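PDB 2OX4: putative mandelate racemase, which probably acts as a magnesium-dependent lyase, perhaps a dehydratase, of the mandelate racemase branch of the enolase superfamily. Local coordinates for residues Ile24-Ser29 with Asp99-Asp104; Ala40-Gly45 with Ser49-Ile54; Val165-Leu170 with Glu200-Ala205; Glu353-His358 with Tyr384-Tyr389. All coordinates share one frame; numbering follows the deposited sequence.

Contact 1 of 4, residues Ile24-Ser29 with Asp99-Asp104; sequences ILVKVS and DIAFWD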
loop_
_atom_site.group_PDB
_atom_site.type_symbol
_atom_site.label_atom_id
_atom_site.label_comp_id
_atom_site.label_asym_id
_atom_site.label_seq_id
_atom_site.Cartn_x
_atom_site.Cartn_y
_atom_site.Cartn_z
ATOM N N ILE C 24 -29.621 19.907 25.815
ATOM C CA ILE C 24 -29.127 21.256 25.570
ATOM C C ILE C 24 -29.806 21.773 24.305
ATOM O O ILE C 24 -29.621 21.219 23.208
ATOM C CB ILE C 24 -27.578 21.325 25.405
ATOM C CG1 ILE C 24 -26.850 20.515 26.487
ATOM C CG2 ILE C 24 -27.120 22.793 25.446
ATOM C CD1 ILE C 24 -26.413 19.115 26.032
ATOM N N LEU C 25 -30.602 22.827 24.475
ATOM C CA LEU C 25 -31.370 23.398 23.374
ATOM C C LEU C 25 -30.976 24.847 23.141
ATOM O O LEU C 25 -30.558 25.540 24.071
ATOM C CB LEU C 25 -32.871 23.296 23.665
ATOM C CG LEU C 25 -33.390 21.857 23.698
ATOM C CD1 LEU C 25 -34.684 21.731 24.476
ATOM C CD2 LEU C 25 -33.563 21.335 22.292
ATOM N N VAL C 26 -31.099 25.287 21.890
ATOM C CA VAL C 26 -30.791 26.653 21.483
ATOM C C VAL C 26 -31.955 27.225 20.704
ATOM O O VAL C 26 -32.501 26.568 19.806
ATOM C CB VAL C 26 -29.446 26.770 20.671
ATOM C CG1 VAL C 26 -29.552 26.120 19.282
ATOM C CG2 VAL C 26 -29.024 28.237 20.541
ATOM N N LYS C 27 -32.337 28.447 21.068
ATOM C CA LYS C 27 -33.362 29.190 20.347
ATOM C C LYS C 27 -32.763 30.462 19.750
ATOM O O LYS C 27 -32.221 31.323 20.467
ATOM C CB LYS C 27 -34.558 29.506 21.274
ATOM C CG LYS C 27 -35.683 30.321 20.600
ATOM C CD LYS C 27 -36.850 30.599 21.573
ATOM C CE LYS C 27 -37.873 31.533 20.963
ATOM N NZ LYS C 27 -39.064 31.658 21.863
ATOM N N VAL C 28 -32.837 30.547 18.427
ATOM C CA VAL C 28 -32.236 31.655 17.668
ATOM C C VAL C 28 -33.337 32.539 17.106
ATOM O O VAL C 28 -34.114 32.091 16.261
ATOM C CB VAL C 28 -31.390 31.101 16.498
ATOM C CG1 VAL C 28 -30.779 32.241 15.655
ATOM C CG2 VAL C 28 -30.308 30.164 17.026
ATOM N N SER C 29 -33.403 33.784 17.577
ATOM C CA SER C 29 -34.453 34.728 17.147
ATOM C C SER C 29 -33.923 35.741 16.143
ATOM O O SER C 29 -32.742 36.104 16.183
ATOM C CB SER C 29 -35.023 35.462 18.358
ATOM O OG SER C 29 -35.615 34.541 19.246
ATOM N N ASP C 99 -26.792 25.225 13.371
ATOM C CA ASP C 99 -27.164 24.880 11.999
ATOM C C ASP C 99 -28.619 24.393 11.912
ATOM O O ASP C 99 -29.368 24.822 11.037
ATOM C CB ASP C 99 -26.169 23.870 11.400
ATOM C CG ASP C 99 -26.443 23.593 9.940
ATOM O OD1 ASP C 99 -25.989 24.377 9.076
ATOM O OD2 ASP C 99 -27.123 22.592 9.676
ATOM N N ILE C 100 -29.021 23.538 12.855
ATOM C CA ILE C 100 -30.398 23.038 12.909
ATOM C C ILE C 100 -31.386 24.225 13.050
ATOM O O ILE C 100 -32.380 24.311 12.308
ATOM C CB ILE C 100 -30.582 21.994 14.050
ATOM C CG1 ILE C 100 -29.764 20.721 13.756
ATOM C CG2 ILE C 100 -32.085 21.620 14.223
ATOM C CD1 ILE C 100 -29.549 19.798 14.992
ATOM N N ALA C 101 -31.088 25.146 13.963
ATOM C CA ALA C 101 -31.946 26.327 14.180
ATOM C C ALA C 101 -32.023 27.233 12.933
ATOM O O ALA C 101 -33.088 27.788 12.618
ATOM C CB ALA C 101 -31.468 27.109 15.376
ATOM N N PHE C 102 -30.908 27.376 12.217
ATOM C CA PHE C 102 -30.922 28.143 10.969
ATOM C C PHE C 102 -31.852 27.537 9.917
ATOM O O PHE C 102 -32.623 28.267 9.271
ATOM C CB PHE C 102 -29.514 28.286 10.379
ATOM C CG PHE C 102 -28.517 28.918 11.307
ATOM C CD1 PHE C 102 -27.174 28.568 11.218
ATOM C CD2 PHE C 102 -28.908 29.863 12.258
ATOM C CE1 PHE C 102 -26.231 29.134 12.066
ATOM C CE2 PHE C 102 -27.968 30.433 13.129
ATOM C CZ PHE C 102 -26.628 30.075 13.028
ATOM N N TRP C 103 -31.783 26.217 9.739
ATOM C CA TRP C 103 -32.665 25.555 8.784
ATOM C C TRP C 103 -34.137 25.658 9.220
ATOM O O TRP C 103 -35.008 25.859 8.378
ATOM C CB TRP C 103 -32.255 24.105 8.532
ATOM C CG TRP C 103 -31.022 23.973 7.641
ATOM C CD1 TRP C 103 -29.722 23.846 8.046
ATOM C CD2 TRP C 103 -30.998 23.959 6.209
ATOM N NE1 TRP C 103 -28.889 23.746 6.948
ATOM C CE2 TRP C 103 -29.650 23.805 5.810
ATOM C CE3 TRP C 103 -31.990 24.047 5.222
ATOM C CZ2 TRP C 103 -29.267 23.748 4.464
ATOM C CZ3 TRP C 103 -31.610 23.991 3.884
ATOM C CH2 TRP C 103 -30.260 23.850 3.517
ATOM N N ASP C 104 -34.389 25.549 10.526
ATOM C CA ASP C 104 -35.724 25.816 11.088
ATOM C C ASP C 104 -36.208 27.205 10.663
ATOM O O ASP C 104 -37.319 27.345 10.131
ATOM C CB ASP C 104 -35.691 25.669 12.615
ATOM C CG ASP C 104 -37.079 25.525 13.235
ATOM O OD1 ASP C 104 -38.032 25.129 12.531
ATOM O OD2 ASP C 104 -37.201 25.784 14.455
#
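Val28 of the 24-29 strand packs on Ala101 and Phe102 of the 99-104 helix, joining the antiparallel sheet to the long helix 89-110 in the alpha+beta N-terminal domain that caps the barrel in this superfamily. The two short segments run at 42° with their axes 8.4 Å apart, a spacing consistent with the small Ala101 facing the strand. Followed outward, Val28 first presents its branch point: CB lies 4.1 Å from Ala101 CB. The two methyls then part. CG2, beside the backbone N, sits closest to the helix, 3.7 Å from Ala101 CB. CG1, placed opposite that N by a chi1 of 178°, passes Ala101 and reaches the neighbouring Phe102. The CB of Phe102 points away from the strand, but the ring swings back so that its rim meets this methyl, which stays near the ring plane and does not lie over a face. Two residues earlier on the same side of the strand, Val26 adds a looser touch, with CG1 at 4.5 Å from Ala101 CB. The alanine methyl is thus shared by two valines, and van der Waals packing alone joins the segments. Ile5 of strand 5-13 touches both Val28 and Phe102, and Phe98 and Ile105 of the same long helix extend the apolar layer beside Val28. Asp104 OD2 accepts Leu37 N from strand 35-40 of the same sheet, while Trp103 NE1 is hydrogen-bonded to Thr298 OG1. At the outer end of the valine, CG1 stands 4.2 Å from Phe102 CE2.

Contact 2 of 4, residues Ala40-Gly45 with Ser49-Ile54; sequences AGIAYG and SAAAGI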
loop_
_atom_site.group_PDB
_atom_site.type_symbol
_atom_site.label_atom_id
_atom_site.label_comp_id
_atom_site.label_asym_id
_atom_site.label_seq_id
_atom_site.Cartn_x
_atom_site.Cartn_y
_atom_site.Cartn_z
ATOM N N ALA C 40 -28.045 20.424 20.778
ATOM C CA ALA C 40 -26.691 19.849 20.798
ATOM C C ALA C 40 -26.767 18.411 21.309
ATOM O O ALA C 40 -27.402 18.135 22.345
ATOM C CB ALA C 40 -25.763 20.690 21.692
ATOM N N GLY C 41 -26.125 17.488 20.602
ATOM C CA GLY C 41 -26.327 16.058 20.891
ATOM C C GLY C 41 -25.520 15.468 22.039
ATOM O O GLY C 41 -25.011 14.347 21.915
ATOM N N ILE C 42 -25.387 16.214 23.138
ATOM C CA ILE C 42 -24.638 15.752 24.314
ATOM C C ILE C 42 -25.583 15.678 25.528
ATOM O O ILE C 42 -25.222 16.068 26.645
ATOM C CB ILE C 42 -23.411 16.686 24.627
ATOM C CG1 ILE C 42 -22.668 17.075 23.344
ATOM C CG2 ILE C 42 -22.427 16.015 25.589
ATOM C CD1 ILE C 42 -21.346 17.794 23.578
ATOM N N ALA C 43 -26.800 15.180 25.305
ATOM C CA ALA C 43 -27.823 15.128 26.385
ATOM C C ALA C 43 -27.537 14.083 27.466
ATOM O O ALA C 43 -28.080 14.154 28.577
ATOM C CB ALA C 43 -29.208 14.894 25.809
ATOM N N TYR C 44 -26.717 13.097 27.118
ATOM C CA TYR C 44 -26.364 12.001 28.007
ATOM C C TYR C 44 -24.837 11.924 28.126
ATOM O O TYR C 44 -24.108 12.630 27.413
ATOM C CB TYR C 44 -26.941 10.679 27.493
ATOM C CG TYR C 44 -26.460 10.257 26.109
ATOM C CD1 TYR C 44 -25.439 9.319 25.959
ATOM C CD2 TYR C 44 -27.037 10.789 24.951
ATOM C CE1 TYR C 44 -25.001 8.922 24.681
ATOM C CE2 TYR C 44 -26.604 10.405 23.681
ATOM C CZ TYR C 44 -25.587 9.471 23.552
ATOM O OH TYR C 44 -25.161 9.084 22.289
ATOM N N GLY C 45 -24.364 11.072 29.026
ATOM C CA GLY C 45 -22.957 11.035 29.402
ATOM C C GLY C 45 -22.521 12.316 30.083
ATOM O O GLY C 45 -23.353 13.069 30.616
ATOM N N SER C 49 -22.452 20.510 30.080
ATOM C CA SER C 49 -22.133 21.895 30.429
ATOM C C SER C 49 -21.145 22.487 29.432
ATOM O O SER C 49 -21.160 23.677 29.186
ATOM C CB SER C 49 -21.593 22.029 31.867
ATOM O OG SER C 49 -22.495 21.467 32.821
ATOM N N ALA C 50 -20.311 21.628 28.844
ATOM C CA ALA C 50 -19.374 22.057 27.807
ATOM C C ALA C 50 -20.145 22.433 26.534
ATOM O O ALA C 50 -19.802 23.400 25.866
ATOM C CB ALA C 50 -18.354 20.959 27.527
ATOM N N ALA C 51 -21.190 21.667 26.217
ATOM C CA ALA C 51 -22.098 22.011 25.124
ATOM C C ALA C 51 -22.797 23.364 25.362
ATOM O O ALA C 51 -22.857 24.203 24.463
ATOM C CB ALA C 51 -23.129 20.882 24.898
ATOM N N ALA C 52 -23.291 23.596 26.580
ATOM C CA ALA C 52 -23.911 24.885 26.882
ATOM C C ALA C 52 -22.899 26.024 26.720
ATOM O O ALA C 52 -23.233 27.092 26.199
ATOM C CB ALA C 52 -24.523 24.875 28.289
ATOM N N GLY C 53 -21.655 25.776 27.146
ATOM C CA GLY C 53 -20.591 26.769 27.067
ATOM C C GLY C 53 -20.140 27.061 25.645
ATOM O O GLY C 53 -19.909 28.220 25.293
ATOM N N ILE C 54 -20.024 26.023 24.815
ATOM C CA ILE C 54 -19.666 26.254 23.406
ATOM C C ILE C 54 -20.721 27.084 22.670
ATOM O O ILE C 54 -20.381 27.943 21.837
ATOM C CB ILE C 54 -19.274 24.958 22.616
ATOM C CG1 ILE C 54 -18.414 25.307 21.388
ATOM C CG2 ILE C 54 -20.509 24.179 22.138
ATOM C CD1 ILE C 54 -17.016 25.764 21.694
#
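Between Ala40 and Ile42 the backbone bends sharply at Gly41, closed by a weak hydrogen bond from Ile42 N to Ala40 O (2.9 Å), and the CB atoms of Ala40 and Ile42 are both directed at Ala51. Ala40 CA and Ala51 CA are 6.7 Å apart. This is a beta-loop-alpha connection of the N-terminal capping domain: the chain leaves strand 35-40, turns through the loop and enters helix 48-62 within a few residues. Across the gap everything converges on one methyl group. Ile42 approaches it through its longer branch. With chi1 at -43° CG1 stays beside the backbone N, and the extended chi2 of -171° carries the terminal methyl over to the helix, Ile42 CD1 lying 3.8 Å from Ala51 CB. The Ile42 side chain has two conformers, and its torsions and distance hold for one of them. Ile24 of the adjoining strand also packs on both Ile42 and Ala51, while Thr89 and Ser93 of helix 89-110 border Ile42. The loop then heads for the magnesium site, probably the active site, where Tyr44 OH hydrogen-bonds Glu267 OE2, a carboxylate oxygen of a magnesium ligand, in keeping with the way capping-domain loops reach over the barrel in this superfamily. A second subunit meets this region as well: its Trp83 packs on Ile42 and donates NE1 to Tyr44 O, and its Asp57 OD1 is hydrogen-bonded to Ser49 OG. Beside the isoleucine, Ala40 CB meets Ala51 CB methyl to methyl at 4.2 Å.

Contact 3 of 4, residues Val165-Leu170 with Glu200-Ala205; sequences VKVDVL and EAIRNA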
loop_
_atom_site.group_PDB
_atom_site.type_symbol
_atom_site.label_atom_id
_atom_site.label_comp_id
_atom_site.label_asym_id
_atom_site.label_seq_id
_atom_site.Cartn_x
_atom_site.Cartn_y
_atom_site.Cartn_z
ATOM N N VAL C 165 -35.723 -4.214 16.404
ATOM C CA VAL C 165 -35.368 -3.762 17.739
ATOM C C VAL C 165 -33.849 -3.652 17.873
ATOM O O VAL C 165 -33.106 -4.328 17.151
ATOM C CB VAL C 165 -35.882 -4.754 18.831
ATOM C CG1 VAL C 165 -37.419 -4.835 18.817
ATOM C CG2 VAL C 165 -35.266 -6.139 18.637
ATOM N N LYS C 166 -33.397 -2.814 18.804
ATOM C CA LYS C 166 -31.978 -2.772 19.151
ATOM C C LYS C 166 -31.753 -2.972 20.640
ATOM O O LYS C 166 -32.462 -2.409 21.467
ATOM C CB LYS C 166 -31.332 -1.460 18.703
ATOM C CG LYS C 166 -29.811 -1.397 18.974
ATOM C CD LYS C 166 -29.188 -0.144 18.350
ATOM C CE LYS C 166 -29.219 1.055 19.288
ATOM N NZ LYS C 166 -28.741 2.269 18.535
ATOM N N VAL C 167 -30.740 -3.761 20.973
ATOM C CA VAL C 167 -30.477 -4.096 22.363
ATOM C C VAL C 167 -28.965 -4.167 22.615
ATOM O O VAL C 167 -28.203 -4.632 21.754
ATOM C CB VAL C 167 -31.192 -5.412 22.740
ATOM C CG1 VAL C 167 -30.743 -6.573 21.846
ATOM C CG2 VAL C 167 -31.038 -5.722 24.216
ATOM N N ASP C 168 -28.552 -3.651 23.771
ATOM C CA ASP C 168 -27.209 -3.880 24.313
ATOM C C ASP C 168 -27.297 -5.070 25.259
ATOM O O ASP C 168 -27.908 -4.973 26.332
ATOM C CB ASP C 168 -26.722 -2.631 25.053
ATOM C CG ASP C 168 -25.284 -2.763 25.580
ATOM O OD1 ASP C 168 -24.746 -3.891 25.672
ATOM O OD2 ASP C 168 -24.689 -1.714 25.900
ATOM N N VAL C 169 -26.682 -6.179 24.857
ATOM C CA VAL C 169 -26.782 -7.439 25.605
ATOM C C VAL C 169 -25.568 -7.740 26.507
ATOM O O VAL C 169 -25.587 -8.720 27.257
ATOM C CB VAL C 169 -27.109 -8.652 24.690
ATOM C CG1 VAL C 169 -28.451 -8.455 23.985
ATOM C CG2 VAL C 169 -25.994 -8.885 23.655
ATOM N N LEU C 170 -24.523 -6.904 26.428
ATOM C CA LEU C 170 -23.297 -7.126 27.220
ATOM C C LEU C 170 -23.174 -6.218 28.425
ATOM O O LEU C 170 -22.456 -6.553 29.374
ATOM C CB LEU C 170 -22.025 -7.027 26.340
ATOM C CG LEU C 170 -21.878 -8.053 25.210
ATOM C CD1 LEU C 170 -20.723 -7.692 24.249
ATOM C CD2 LEU C 170 -21.716 -9.475 25.723
ATOM N N GLU C 200 -30.539 -14.942 21.757
ATOM C CA GLU C 200 -31.325 -16.154 21.499
ATOM C C GLU C 200 -32.774 -16.057 22.006
ATOM O O GLU C 200 -33.714 -16.434 21.289
ATOM C CB GLU C 200 -30.637 -17.367 22.126
ATOM C CG GLU C 200 -31.241 -18.696 21.723
ATOM C CD GLU C 200 -30.295 -19.851 21.956
ATOM O OE1 GLU C 200 -30.238 -20.744 21.085
ATOM O OE2 GLU C 200 -29.607 -19.861 23.004
ATOM N N ALA C 201 -32.939 -15.560 23.233
ATOM C CA ALA C 201 -34.263 -15.333 23.827
ATOM C C ALA C 201 -35.126 -14.412 22.964
ATOM O O ALA C 201 -36.298 -14.712 22.693
ATOM C CB ALA C 201 -34.126 -14.759 25.227
ATOM N N ILE C 202 -34.541 -13.293 22.546
ATOM C CA ILE C 202 -35.237 -12.333 21.698
ATOM C C ILE C 202 -35.599 -12.954 20.349
ATOM O O ILE C 202 -36.747 -12.852 19.924
ATOM C CB ILE C 202 -34.427 -11.033 21.501
ATOM C CG1 ILE C 202 -34.330 -10.246 22.816
ATOM C CG2 ILE C 202 -35.070 -10.162 20.439
ATOM C CD1 ILE C 202 -33.153 -9.228 22.861
ATOM N N ARG C 203 -34.637 -13.611 19.694
ATOM C CA ARG C 203 -34.864 -14.208 18.370
ATOM C C ARG C 203 -35.943 -15.300 18.399
ATOM O O ARG C 203 -36.806 -15.370 17.511
ATOM C CB ARG C 203 -33.563 -14.770 17.781
ATOM C CG ARG C 203 -33.721 -15.584 16.485
ATOM C CD ARG C 203 -34.287 -14.756 15.314
ATOM N NE ARG C 203 -33.319 -13.790 14.771
ATOM C CZ ARG C 203 -33.636 -12.599 14.264
ATOM N NH1 ARG C 203 -34.902 -12.193 14.227
ATOM N NH2 ARG C 203 -32.674 -11.798 13.799
ATOM N N ASN C 204 -35.875 -16.154 19.410
ATOM C CA ASN C 204 -36.936 -17.139 19.656
ATOM C C ASN C 204 -38.322 -16.512 19.842
ATOM O O ASN C 204 -39.321 -17.055 19.352
ATOM C CB ASN C 204 -36.586 -18.001 20.875
ATOM C CG ASN C 204 -35.501 -19.032 20.576
ATOM O OD1 ASN C 204 -35.207 -19.332 19.417
ATOM N ND2 ASN C 204 -34.927 -19.604 21.635
ATOM N N ALA C 205 -38.382 -15.397 20.561
ATOM C CA ALA C 205 -39.646 -14.709 20.834
ATOM C C ALA C 205 -40.226 -13.999 19.605
ATOM O O ALA C 205 -41.424 -14.115 19.331
ATOM C CB ALA C 205 -39.501 -13.744 21.996
#
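Val167 and Ile202 meet through their rotamers: a chi1 of 58° sets Val167 CG1 between its backbone N and carbonyl carbon, and Ile202, with CG1 beside its own N and chi2 near 159°, stretches CD1 out from the helix. The two methyls face each other tip to tip, Val167 CG1 lying 3.7 Å from Ile202 CD1. The shorter branch of the isoleucine serves the other valine, with Ile202 CG2 at 4.4 Å from Val165 CG2, so one helix residue spans two alternate strand positions. Backbones remain far apart: CA of Val165 is 9.4 Å from CA of Ile202. Strand 164-167, helix 189-206 and strand 211-215 form a beta-alpha-beta crossover of the TIM barrel, and this contact is where its helix lies against its first strand. Ala154 and Ala157 of helix 147-159 and Ile212 of the next strand extend the same layer. Between the valines, Lys166 turns into the barrel, where NZ forms salt bridges with Glu342 and the magnesium ligand Glu241. Past the strand, Asp168 makes an Asx turn: OD1 accepts Leu170 N at 3.1 Å in a somewhat bent bond (146°) and Ala171 N as well, while OD2 bonds His217 ND1. The strand thus divides its chemistry by alternation: the valine methyls face the helix and join it by dispersion alone, whereas Lys166 points into the barrel. The side chain of Val167 is about 6 Å from that of the magnesium ligand Glu215, which implies that this apolar layer lies close behind the metal site.

Contact 4 of 4, residues Glu353-His358 with Tyr384-Tyr389; sequences EELCVH and YQISDY
The carboxylate of Glu354 has the tip of Ile386 above one face: CD1 stands nearly over OE2, 4.2 Å from it, well out of the carboxylate plane. The same OE2 forms a salt bridge with Arg16, which probably offsets its charge beside the methyl. Two rings flank the segments without bridging them: Val357 CG1 lies over the centre of one face of His358, and Tyr389 OH comes in plane to the edge of Tyr384, both tyrosine hydroxyls being bonded to Glu9. The apolar part of the contact is Leu355 CD2 against Ile386 CD1, 3.7 Å apart, the side chains slanting past one another. A type I turn from Glu353 to Cys356 puts Glu354 and Leu355 at its two central positions, and a chi1 of 61° lifts CG1 of Ile386 between its backbone N and carbonyl carbon, aiming CD1 at both. Leu355 also packs on Val13, and Ile386 pairs by backbone with His14. The turn following helix 350-353, in the barrel half of the protein, is thereby laid against the entrance of strand 387-393, which returns to the N-terminal sheet beside strand 5-13.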
loop_
_atom_site.group_PDB
_atom_site.type_symbol
_atom_site.label_atom_id
_atom_site.label_comp_id
_atom_site.label_asym_id
_atom_site.label_seq_id
_atom_site.Cartn_x
_atom_site.Cartn_y
_atom_site.Cartn_z
ATOM N N GLU C 353 -41.229 14.102 27.268
ATOM C CA GLU C 353 -42.475 14.629 26.686
ATOM C C GLU C 353 -42.794 16.093 27.012
ATOM O O GLU C 353 -43.307 16.809 26.163
ATOM C CB GLU C 353 -43.676 13.740 27.028
ATOM C CG GLU C 353 -43.568 12.325 26.493
ATOM C CD GLU C 353 -44.549 11.359 27.150
ATOM O OE1 GLU C 353 -45.777 11.544 26.980
ATOM O OE2 GLU C 353 -44.089 10.411 27.829
ATOM N N GLU C 354 -42.501 16.539 28.236
ATOM C CA GLU C 354 -42.888 17.891 28.680
ATOM C C GLU C 354 -42.072 19.027 28.046
ATOM O O GLU C 354 -42.400 20.213 28.199
ATOM C CB GLU C 354 -42.820 17.997 30.205
ATOM C CG GLU C 354 -41.399 17.892 30.772
ATOM C CD GLU C 354 -41.345 18.058 32.291
ATOM O OE1 GLU C 354 -42.385 18.380 32.906
ATOM O OE2 GLU C 354 -40.254 17.871 32.876
ATOM N N LEU C 355 -41.010 18.657 27.334
ATOM C CA LEU C 355 -40.044 19.627 26.822
ATOM C C LEU C 355 -40.463 20.261 25.504
ATOM O O LEU C 355 -40.009 21.362 25.180
ATOM C CB LEU C 355 -38.662 18.979 26.668
ATOM C CG LEU C 355 -38.051 18.387 27.939
ATOM C CD1 LEU C 355 -36.709 17.729 27.627
ATOM C CD2 LEU C 355 -37.897 19.464 29.004
ATOM N N CYS C 356 -41.313 19.567 24.741
ATOM C CA CYS C 356 -41.683 20.014 23.399
ATOM C C CYS C 356 -43.187 20.068 23.164
ATOM O O CYS C 356 -43.949 19.294 23.751
ATOM C CB CYS C 356 -41.057 19.105 22.333
ATOM S SG CYS C 356 -39.257 19.097 22.333
ATOM N N VAL C 357 -43.592 20.965 22.270
ATOM C CA VAL C 357 -44.990 21.168 21.900
ATOM C C VAL C 357 -45.636 19.953 21.217
ATOM O O VAL C 357 -46.754 19.563 21.582
ATOM C CB VAL C 357 -45.151 22.458 21.052
ATOM C CG1 VAL C 357 -46.567 22.604 20.514
ATOM C CG2 VAL C 357 -44.775 23.682 21.882
ATOM N N HIS C 358 -44.934 19.352 20.248
ATOM C CA HIS C 358 -45.427 18.153 19.545
ATOM C C HIS C 358 -44.687 16.906 19.987
ATOM O O HIS C 358 -43.469 16.921 20.131
ATOM C CB HIS C 358 -45.285 18.305 18.031
ATOM C CG HIS C 358 -45.811 19.600 17.505
ATOM N ND1 HIS C 358 -47.158 19.879 17.428
ATOM C CD2 HIS C 358 -45.171 20.705 17.056
ATOM C CE1 HIS C 358 -47.326 21.093 16.940
ATOM N NE2 HIS C 358 -46.137 21.615 16.702
ATOM N N TYR C 384 -37.959 27.650 30.408
ATOM C CA TYR C 384 -37.350 28.791 31.087
ATOM C C TYR C 384 -37.200 28.557 32.592
ATOM O O TYR C 384 -36.291 29.087 33.222
ATOM C CB TYR C 384 -38.165 30.066 30.817
ATOM C CG TYR C 384 -38.080 30.533 29.381
ATOM C CD1 TYR C 384 -38.932 30.012 28.394
ATOM C CD2 TYR C 384 -37.130 31.481 28.997
ATOM C CE1 TYR C 384 -38.838 30.436 27.064
ATOM C CE2 TYR C 384 -37.032 31.910 27.677
ATOM C CZ TYR C 384 -37.884 31.385 26.718
ATOM O OH TYR C 384 -37.769 31.813 25.415
ATOM N N GLN C 385 -38.084 27.745 33.155
ATOM C CA GLN C 385 -38.090 27.494 34.594
ATOM C C GLN C 385 -37.339 26.218 34.994
ATOM O O GLN C 385 -37.023 26.017 36.166
ATOM C CB GLN C 385 -39.533 27.442 35.109
ATOM C CG GLN C 385 -40.126 28.810 35.448
ATOM C CD GLN C 385 -39.300 29.584 36.469
ATOM O OE1 GLN C 385 -38.595 30.534 36.123
ATOM N NE2 GLN C 385 -39.385 29.177 37.732
ATOM N N ILE C 386 -37.058 25.352 34.026
ATOM C CA ILE C 386 -36.442 24.052 34.321
ATOM C C ILE C 386 -35.081 23.879 33.611
ATOM O O ILE C 386 -34.641 22.755 33.347
ATOM C CB ILE C 386 -37.386 22.856 34.017
ATOM C CG1 ILE C 386 -37.770 22.816 32.527
ATOM C CG2 ILE C 386 -38.640 22.904 34.908
ATOM C CD1 ILE C 386 -38.232 21.448 32.085
ATOM N N SER C 387 -34.429 25.004 33.332
ATOM C CA SER C 387 -33.135 25.007 32.644
ATOM C C SER C 387 -32.182 26.010 33.294
ATOM O O SER C 387 -32.610 27.031 33.850
ATOM C CB SER C 387 -33.309 25.379 31.159
ATOM O OG SER C 387 -34.275 24.565 30.514
ATOM N N ASP C 388 -30.887 25.714 33.208
ATOM C CA ASP C 388 -29.853 26.744 33.249
ATOM C C ASP C 388 -29.938 27.539 31.954
ATOM O O ASP C 388 -29.721 26.995 30.876
ATOM C CB ASP C 388 -28.455 26.111 33.381
ATOM C CG ASP C 388 -28.255 25.396 34.712
ATOM O OD1 ASP C 388 -27.309 24.588 34.823
ATOM O OD2 ASP C 388 -29.045 25.640 35.646
ATOM N N TYR C 389 -30.243 28.824 32.079
ATOM C CA TYR C 389 -30.648 29.674 30.951
ATOM C C TYR C 389 -29.604 30.759 30.706
ATOM O O TYR C 389 -29.200 31.451 31.634
ATOM C CB TYR C 389 -32.009 30.322 31.250
ATOM C CG TYR C 389 -32.474 31.358 30.242
ATOM C CD1 TYR C 389 -33.048 30.974 29.029
ATOM C CD2 TYR C 389 -32.363 32.724 30.512
ATOM C CE1 TYR C 389 -33.485 31.923 28.110
ATOM C CE2 TYR C 389 -32.797 33.674 29.601
ATOM C CZ TYR C 389 -33.365 33.267 28.407
ATOM O OH TYR C 389 -33.802 34.211 27.502
#

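Overall arrangement
From the N terminus, strand 24-30 pairs with strand 35-40, and contact 2 closes the short loop into helix 48-62. This loop is nested inside the much longer one closed by contact 1 when helix 89-110 returns to the sheet; Ile24 links the two through a probable hydrogen bond, Ile24 O to Ala40 N, 3.0 Å. The chain then enters the barrel, where contact 3 closes a separate loop of 29 residues, 37 Å from contact 1 between centres and across the middle of the chain. Contact 4, also in series, closes a 25-residue loop and brings the chain back to the sheet of contact 1. Contacts 1 and 2 thus tie parts of the capping domain together, contact 3 joins a barrel strand and helix, and contact 4 links the two domains.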